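Local coordinates for CrmK (Actinoalloteichus sp. WH1-2216-6, PDB 5I1V), which is a flavin-dependent oxidase with covalently bound FAD that takes part in recycling shunt products of caerulomycin biosynthesis, at residues A[116-121]-A[217-222]; A[225-230]-A[311-316]; A[263-268]-A[281-286]. All coordinates share one frame; numbering follows the deposited sequence.

In the fold
Interactions 2 and 3 belong to one antiparallel sheet, whose strands 222-231 and 277-285 are neighbours, so that the two contacts join through Ala226 N and Ala282 O, a probable hydrogen bond. Interaction 3 is the buried member, its Tyr265 lying near the FAD, and is lined mostly by apolar side chains. Interaction 2 lies at an edge strand of the sheet within the chain, where serine, threonine and arginine dominate and the second subunit comes close. Interaction 1, partly buried, joins two irregular loops with a single hydrogen bond and much proline packing; its segment 217-222 leads directly into strand 222-231, and Ser222 O probably bonds to Val286 N of interaction 3.

Interaction 1 (A[116-121]-A[217-222]); sequences GVTFPG and PRPPAS
The loop leaving helix 104-115 of the FAD-binding domain meets the proline-rich connection that leads into strand 222-231, and Val117, Thr118 and Gly116 face Pro217, Arg218 and Pro219. Gly116, the first residue after the helix, has a positive phi of 83°, a conformation easy for a residue without a side chain. The one hydrogen bond runs from Thr118 N to Pro217 O, 2.9 Å long, with the donor almost straight in line with the carbonyl at a C=O...N angle of 177°. Val117 CA lies 3.3 Å from the same Pro217 O, a CA-H...O contact that adds a second, weaker grip. Gly116 O in turn rests against Arg218 CG at 3.5 Å and Pro219 CD at 3.6 Å. With OG1 of Thr118 opposite its own backbone N (chi1 -160°), the methyl CG2 is left to lie against the Pro219 ring, 3.8 Å from CB. Trp319 touches both of these side chains, while the guanidinium of Arg218 is held by a salt bridge to Glu214. Neither Pro217 nor Pro219 has an N-H to give; Pro217 offers its carbonyl and ring carbons, Pro219 its ring carbons, and the junction rests mainly on close packing.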
# COMPACT_ATOMS: atom_id res chain seq x y z
N GLY A 116 -18.99 1.18 -8.81
CA GLY A 116 -19.69 0.56 -7.72
C GLY A 116 -19.67 -0.96 -7.75
O GLY A 116 -20.45 -1.61 -7.05
N VAL A 117 -18.75 -1.52 -8.53
CA VAL A 117 -18.69 -2.98 -8.73
C VAL A 117 -17.35 -3.56 -8.17
O VAL A 117 -16.42 -2.83 -7.83
CB VAL A 117 -18.91 -3.33 -10.25
CG1 VAL A 117 -20.11 -2.63 -10.81
CG2 VAL A 117 -17.75 -2.95 -11.14
N THR A 118 -17.26 -4.88 -8.11
CA THR A 118 -16.07 -5.53 -7.77
C THR A 118 -16.03 -6.93 -8.42
O THR A 118 -17.01 -7.36 -8.98
CB THR A 118 -15.94 -5.62 -6.25
OG1 THR A 118 -14.57 -5.84 -5.91
CG2 THR A 118 -16.77 -6.70 -5.69
N PHE A 119 -14.90 -7.64 -8.29
CA PHE A 119 -14.87 -9.09 -8.54
C PHE A 119 -14.08 -9.76 -7.41
O PHE A 119 -13.32 -9.11 -6.72
CB PHE A 119 -14.28 -9.39 -9.89
CG PHE A 119 -12.83 -9.06 -9.97
CD1 PHE A 119 -12.43 -7.77 -10.14
CD2 PHE A 119 -11.87 -10.04 -9.87
CE1 PHE A 119 -11.08 -7.46 -10.20
CE2 PHE A 119 -10.52 -9.74 -9.94
CZ PHE A 119 -10.12 -8.45 -10.09
N PRO A 120 -14.30 -11.07 -7.18
CA PRO A 120 -13.73 -11.72 -5.99
C PRO A 120 -12.28 -12.16 -6.15
O PRO A 120 -12.02 -13.32 -6.40
CB PRO A 120 -14.64 -12.92 -5.82
CG PRO A 120 -15.06 -13.26 -7.21
CD PRO A 120 -15.25 -11.94 -7.88
N GLY A 121 -11.35 -11.24 -5.99
CA GLY A 121 -9.95 -11.56 -6.15
C GLY A 121 -9.38 -11.54 -4.74
O GLY A 121 -10.11 -11.44 -3.77
N PRO A 217 -20.58 -7.71 -10.34
CA PRO A 217 -21.43 -7.63 -9.15
C PRO A 217 -21.12 -6.46 -8.24
O PRO A 217 -19.99 -5.95 -8.23
CB PRO A 217 -21.17 -8.94 -8.40
CG PRO A 217 -20.15 -9.71 -9.17
CD PRO A 217 -19.79 -8.95 -10.42
N ARG A 218 -22.15 -5.99 -7.51
CA ARG A 218 -21.99 -4.96 -6.52
C ARG A 218 -21.71 -5.66 -5.23
O ARG A 218 -22.50 -6.49 -4.85
CB ARG A 218 -23.30 -4.18 -6.35
CG ARG A 218 -23.58 -3.21 -7.46
CD ARG A 218 -24.80 -2.37 -7.13
NE ARG A 218 -25.60 -2.23 -8.34
CZ ARG A 218 -25.37 -1.34 -9.30
NH1 ARG A 218 -24.36 -0.49 -9.19
NH2 ARG A 218 -26.16 -1.31 -10.38
N PRO A 219 -20.62 -5.32 -4.53
CA PRO A 219 -20.46 -6.03 -3.24
C PRO A 219 -21.49 -5.55 -2.21
O PRO A 219 -22.18 -4.55 -2.46
CB PRO A 219 -19.06 -5.62 -2.81
CG PRO A 219 -18.90 -4.22 -3.37
CD PRO A 219 -19.67 -4.22 -4.67
N PRO A 220 -21.61 -6.24 -1.06
CA PRO A 220 -22.47 -5.73 0.03
C PRO A 220 -21.97 -4.36 0.50
O PRO A 220 -20.78 -4.10 0.47
CB PRO A 220 -22.29 -6.79 1.12
CG PRO A 220 -21.94 -8.03 0.35
CD PRO A 220 -21.00 -7.53 -0.70
N ALA A 221 -22.86 -3.46 0.86
CA ALA A 221 -22.43 -2.09 1.15
C ALA A 221 -21.55 -2.02 2.40
O ALA A 221 -20.63 -1.25 2.44
CB ALA A 221 -23.63 -1.17 1.27
N SER A 222 -21.82 -2.86 3.40
CA SER A 222 -21.05 -2.78 4.63
C SER A 222 -21.15 -4.07 5.39
O SER A 222 -22.03 -4.90 5.07
CB SER A 222 -21.46 -1.58 5.49
OG SER A 222 -22.60 -1.82 6.22

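Interaction 2 (A[225-230]-A[311-316])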
# COMPACT_ATOMS: atom_id res chain seq x y z
N VAL A 225 -17.47 -6.60 11.43
CA VAL A 225 -16.15 -7.16 11.43
C VAL A 225 -15.82 -7.53 12.88
O VAL A 225 -16.19 -6.83 13.79
CB VAL A 225 -15.11 -6.15 10.90
CG1 VAL A 225 -13.71 -6.74 10.97
CG2 VAL A 225 -15.44 -5.70 9.44
N ALA A 226 -15.19 -8.67 13.07
CA ALA A 226 -14.72 -9.08 14.37
C ALA A 226 -13.27 -9.50 14.25
O ALA A 226 -12.91 -10.28 13.36
CB ALA A 226 -15.56 -10.24 14.90
N ARG A 227 -12.45 -9.00 15.15
CA ARG A 227 -11.04 -9.31 15.15
C ARG A 227 -10.80 -9.88 16.56
O ARG A 227 -11.21 -9.31 17.56
CB ARG A 227 -10.22 -8.08 14.84
CG ARG A 227 -10.83 -7.26 13.67
CD ARG A 227 -9.84 -6.80 12.61
NE ARG A 227 -8.88 -5.87 13.18
CZ ARG A 227 -7.55 -5.93 13.05
NH1 ARG A 227 -6.96 -6.86 12.29
NH2 ARG A 227 -6.80 -5.02 13.66
N VAL A 228 -10.23 -11.06 16.59
CA VAL A 228 -10.14 -11.86 17.79
C VAL A 228 -8.70 -12.26 17.95
O VAL A 228 -8.04 -12.52 16.97
CB VAL A 228 -11.02 -13.09 17.64
CG1 VAL A 228 -11.07 -13.90 18.92
CG2 VAL A 228 -12.43 -12.67 17.29
N SER A 229 -8.18 -12.33 19.17
CA SER A 229 -6.88 -12.93 19.42
C SER A 229 -6.91 -13.75 20.70
O SER A 229 -7.61 -13.40 21.64
CB SER A 229 -5.81 -11.86 19.54
OG SER A 229 -6.25 -10.86 20.42
N TRP A 230 -6.15 -14.85 20.71
CA TRP A 230 -6.04 -15.72 21.88
C TRP A 230 -4.57 -15.72 22.31
O TRP A 230 -3.69 -15.95 21.51
CB TRP A 230 -6.44 -17.15 21.56
CG TRP A 230 -7.85 -17.39 21.22
CD1 TRP A 230 -8.81 -17.89 22.05
CD2 TRP A 230 -8.47 -17.21 19.94
NE1 TRP A 230 -10.00 -18.00 21.37
CE2 TRP A 230 -9.82 -17.59 20.07
CE3 TRP A 230 -8.02 -16.70 18.70
CZ2 TRP A 230 -10.73 -17.52 19.01
CZ3 TRP A 230 -8.91 -16.66 17.64
CH2 TRP A 230 -10.26 -17.07 17.80
N SER A 311 -9.47 -12.02 23.34
CA SER A 311 -9.78 -10.60 23.23
C SER A 311 -10.45 -10.37 21.89
O SER A 311 -10.06 -10.96 20.91
CB SER A 311 -8.53 -9.76 23.21
OG SER A 311 -7.62 -10.13 24.22
N LEU A 312 -11.38 -9.43 21.84
CA LEU A 312 -12.24 -9.26 20.69
C LEU A 312 -12.56 -7.77 20.53
O LEU A 312 -12.84 -7.09 21.52
CB LEU A 312 -13.49 -10.08 20.97
CG LEU A 312 -14.82 -9.84 20.32
CD1 LEU A 312 -14.77 -10.26 18.86
CD2 LEU A 312 -15.88 -10.66 21.06
N THR A 313 -12.49 -7.27 19.30
CA THR A 313 -13.06 -5.98 18.94
C THR A 313 -14.03 -6.23 17.79
O THR A 313 -13.79 -7.11 16.94
CB THR A 313 -11.99 -4.95 18.49
OG1 THR A 313 -12.61 -3.69 18.25
CG2 THR A 313 -11.33 -5.35 17.20
N ARG A 314 -15.14 -5.51 17.79
CA ARG A 314 -16.15 -5.63 16.74
C ARG A 314 -16.51 -4.25 16.26
O ARG A 314 -16.56 -3.33 17.07
CB ARG A 314 -17.39 -6.36 17.28
CG ARG A 314 -17.11 -7.84 17.56
CD ARG A 314 -18.30 -8.63 18.12
NE ARG A 314 -19.43 -8.70 17.20
CZ ARG A 314 -20.51 -9.44 17.38
NH1 ARG A 314 -20.63 -10.23 18.45
NH2 ARG A 314 -21.49 -9.42 16.48
N ARG A 315 -16.74 -4.10 14.95
CA ARG A 315 -17.13 -2.81 14.40
C ARG A 315 -17.75 -3.03 13.03
O ARG A 315 -17.65 -4.09 12.47
CB ARG A 315 -15.92 -1.91 14.28
CG ARG A 315 -14.87 -2.43 13.29
CD ARG A 315 -13.59 -1.58 13.28
NE ARG A 315 -13.93 -0.18 13.05
CZ ARG A 315 -13.05 0.83 13.00
NH1 ARG A 315 -11.74 0.61 13.12
NH2 ARG A 315 -13.50 2.06 12.82
N ARG A 316 -18.39 -1.99 12.51
CA ARG A 316 -19.04 -2.04 11.22
C ARG A 316 -18.24 -1.15 10.27
O ARG A 316 -17.82 -0.05 10.63
CB ARG A 316 -20.46 -1.54 11.43
CG ARG A 316 -21.44 -1.63 10.30
CD ARG A 316 -22.73 -0.95 10.78
NE ARG A 316 -23.84 -0.99 9.83
CZ ARG A 316 -23.88 -0.33 8.67
NH1 ARG A 316 -22.85 0.42 8.28
NH2 ARG A 316 -24.96 -0.42 7.89
O HOH W 1 -19.41 -7.39 14.48
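The guanidinium of Arg314 holds a water in its plane, at its edge: NE donates to this water across 3.0 Å, and the water makes a weak, 3.3 Å bond to Val225 O on the adjoining strand. NH1 and NH2 are engaged by Ser296 OG and Glu292 O, which fix the group's rotation. A second flat group, the Trp230 indole, has Val228 CG1 of its own strand 3.4 Å above one face, displaced toward the rim.

Strands 225-230 and 311-316 run antiparallel, their axes 169° apart, with 311-316 on an edge strand of the sheet within this chain. Six backbone bonds join them, two at each hydrogen-bonded pair: Val225 with Arg315, Arg227 with Thr313, and Ser229 with Ser311. The bond from Ser311 N to Ser229 O is the most bent, at 140°.

Between these pairs, Ala226, Val228, Leu312 and Arg314 turn to the face covered by helix 291-303. There Leu312 lies alongside Val228, its chi2 of 71° placing CD1 3.7 Å from Val228 CG2. Arg314, the directly paired residue, brings CG to 3.9 Å from Ala226 CB, while Leu312 CD1 comes in diagonally at 4.0 Å. A small alanine suits this position, flanked by the longer Leu312 and Arg314 and packed on by Met295. Leu299 of the same helix touches both Val228 and Leu312.

On the reverse face Arg227 and Thr313 lie side by side, Arg227 CB 3.8 Å from Thr313 CG2; a beta-branched threonine suits an extended strand and offers its methyl to the arginine's aliphatic stem. Pro333 of the second subunit packs on Arg227, and Arg315 NH1 donates to Gly337 O of that subunit.

Interaction 3 (A[263-268]-A[281-286]); sequences GLYALL and HAQIPV
Different first torsions bring Tyr265 and Gln283 together: the tyrosine CG swings opposite its backbone N (chi1 165°), while the glutamine CG sits between backbone N and carbonyl carbon (chi1 63°). Both belong to the beta hairpin of strands 265-271 and 277-285. Their flat ends cross obliquely, ring and amide planes 72° apart, with Tyr265 CD2 4.0 Å from Gln283 CD. Phe123, an FAD-binding residue, touches this ring, and the tyrosine side chain lies about 7 Å from the bound FAD.

Four backbone bonds join the strands, two between Tyr265 and Gln283 and two between Leu267 and His281. The non-hydrogen-bonded pair between them is Ala266 with Ala282, whose methyls meet at 3.8 Å on the face turned to helix 291-303; side chains this small let Met295 and Phe298 of the helix come close to the sheet. On that helix side too, Leu264 crosses Ile284, CB to CD1 4.0 Å, as suits a buried apolar layer.

Beyond the tyrosine, the imidazole of His281, in one of two modelled conformers, lies across Leu267, His281 NE2 3.3 Å from Leu267 CB and His281 CE1 3.6 Å from Leu267 CD2. An alanine in place of Leu267 would keep CB but remove CG and both methyls, and is likely to leave the imidazole less hemmed in at CE1 and a gap against Ile378 of the next strand. A water in the plane of both rings bridges Tyr265 OH and His281 NE2, though its apparent 2.5 Å distance to Tyr265 OH is doubtfully short. At the open end of the hairpin, where strand 277-285 finishes and just before strand 265-271 starts, Pro285 CD lies 3.3 Å from Gly263 O.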
# COMPACT_ATOMS: atom_id res chain seq x y z
N GLY A 263 -22.56 -16.00 4.12
CA GLY A 263 -22.02 -14.67 4.00
C GLY A 263 -20.94 -14.36 5.01
O GLY A 263 -20.19 -13.42 4.83
N LEU A 264 -20.86 -15.17 6.07
CA LEU A 264 -19.79 -15.00 7.06
C LEU A 264 -18.48 -15.63 6.57
O LEU A 264 -18.40 -16.83 6.33
CB LEU A 264 -20.24 -15.53 8.41
CG LEU A 264 -19.53 -15.13 9.70
CD1 LEU A 264 -20.32 -15.58 10.92
CD2 LEU A 264 -18.13 -15.71 9.73
N TYR A 265 -17.46 -14.80 6.42
CA TYR A 265 -16.13 -15.21 5.98
C TYR A 265 -15.18 -15.05 7.15
O TYR A 265 -15.13 -13.99 7.77
CB TYR A 265 -15.64 -14.30 4.84
CG TYR A 265 -14.16 -14.43 4.56
CD1 TYR A 265 -13.65 -15.54 3.88
CD2 TYR A 265 -13.26 -13.45 4.98
CE1 TYR A 265 -12.31 -15.69 3.65
CE2 TYR A 265 -11.90 -13.60 4.77
CZ TYR A 265 -11.43 -14.73 4.10
OH TYR A 265 -10.08 -14.87 3.85
N ALA A 266 -14.40 -16.07 7.43
CA ALA A 266 -13.44 -15.97 8.52
C ALA A 266 -12.10 -16.61 8.20
O ALA A 266 -12.04 -17.62 7.48
CB ALA A 266 -14.04 -16.57 9.76
N LEU A 267 -11.05 -16.01 8.75
CA LEU A 267 -9.70 -16.53 8.61
C LEU A 267 -9.07 -16.66 9.99
O LEU A 267 -9.01 -15.70 10.74
CB LEU A 267 -8.88 -15.59 7.75
CG LEU A 267 -7.49 -16.07 7.34
CD1 LEU A 267 -7.08 -15.63 5.94
CD2 LEU A 267 -6.47 -15.54 8.30
N LEU A 268 -8.56 -17.85 10.29
CA LEU A 268 -7.90 -18.14 11.56
C LEU A 268 -6.39 -18.24 11.31
O LEU A 268 -5.96 -19.02 10.51
CB LEU A 268 -8.41 -19.45 12.07
CG LEU A 268 -7.79 -19.94 13.38
CD1 LEU A 268 -8.04 -18.95 14.51
CD2 LEU A 268 -8.37 -21.32 13.65
N HIS A 281 -9.85 -13.06 11.95
CA HIS A 281 -10.77 -12.02 11.52
C HIS A 281 -11.97 -12.64 10.84
O HIS A 281 -11.87 -13.66 10.17
CB HIS A 281 -10.11 -10.95 10.64
CG HIS A 281 -9.49 -11.50 9.40
ND1 HIS A 281 -8.14 -11.76 9.31
CD2 HIS A 281 -10.03 -11.85 8.22
CE1 HIS A 281 -7.87 -12.23 8.11
NE2 HIS A 281 -8.99 -12.30 7.42
N ALA A 282 -13.13 -12.06 11.11
CA ALA A 282 -14.37 -12.49 10.53
C ALA A 282 -15.21 -11.31 10.13
O ALA A 282 -15.10 -10.21 10.73
CB ALA A 282 -15.12 -13.40 11.48
N GLN A 283 -16.01 -11.52 9.09
CA GLN A 283 -16.85 -10.48 8.55
C GLN A 283 -18.10 -11.09 8.01
O GLN A 283 -18.09 -12.20 7.57
CB GLN A 283 -16.11 -9.67 7.43
CG GLN A 283 -15.74 -10.50 6.21
CD GLN A 283 -14.90 -9.81 5.15
OE1 GLN A 283 -13.85 -9.29 5.40
NE2 GLN A 283 -15.37 -9.85 3.92
N ILE A 284 -19.18 -10.33 8.05
CA ILE A 284 -20.48 -10.74 7.54
C ILE A 284 -21.21 -9.50 7.09
O ILE A 284 -21.17 -8.48 7.76
CB ILE A 284 -21.31 -11.50 8.60
CG1 ILE A 284 -22.54 -12.17 7.98
CG2 ILE A 284 -21.63 -10.61 9.78
CD1 ILE A 284 -23.35 -13.06 8.93
N PRO A 285 -21.82 -9.55 5.91
CA PRO A 285 -22.53 -8.33 5.53
C PRO A 285 -23.65 -7.92 6.50
O PRO A 285 -24.33 -8.76 7.08
CB PRO A 285 -23.13 -8.69 4.17
CG PRO A 285 -22.32 -9.86 3.67
CD PRO A 285 -21.95 -10.61 4.92
N VAL A 286 -23.84 -6.62 6.65
CA VAL A 286 -24.81 -6.08 7.60
C VAL A 286 -26.23 -6.45 7.15
O VAL A 286 -27.12 -6.60 7.98
CB VAL A 286 -24.64 -4.54 7.72
CG1 VAL A 286 -25.82 -3.88 8.41
CG2 VAL A 286 -23.36 -4.22 8.48
O HOH W 2 -8.64 -12.88 4.31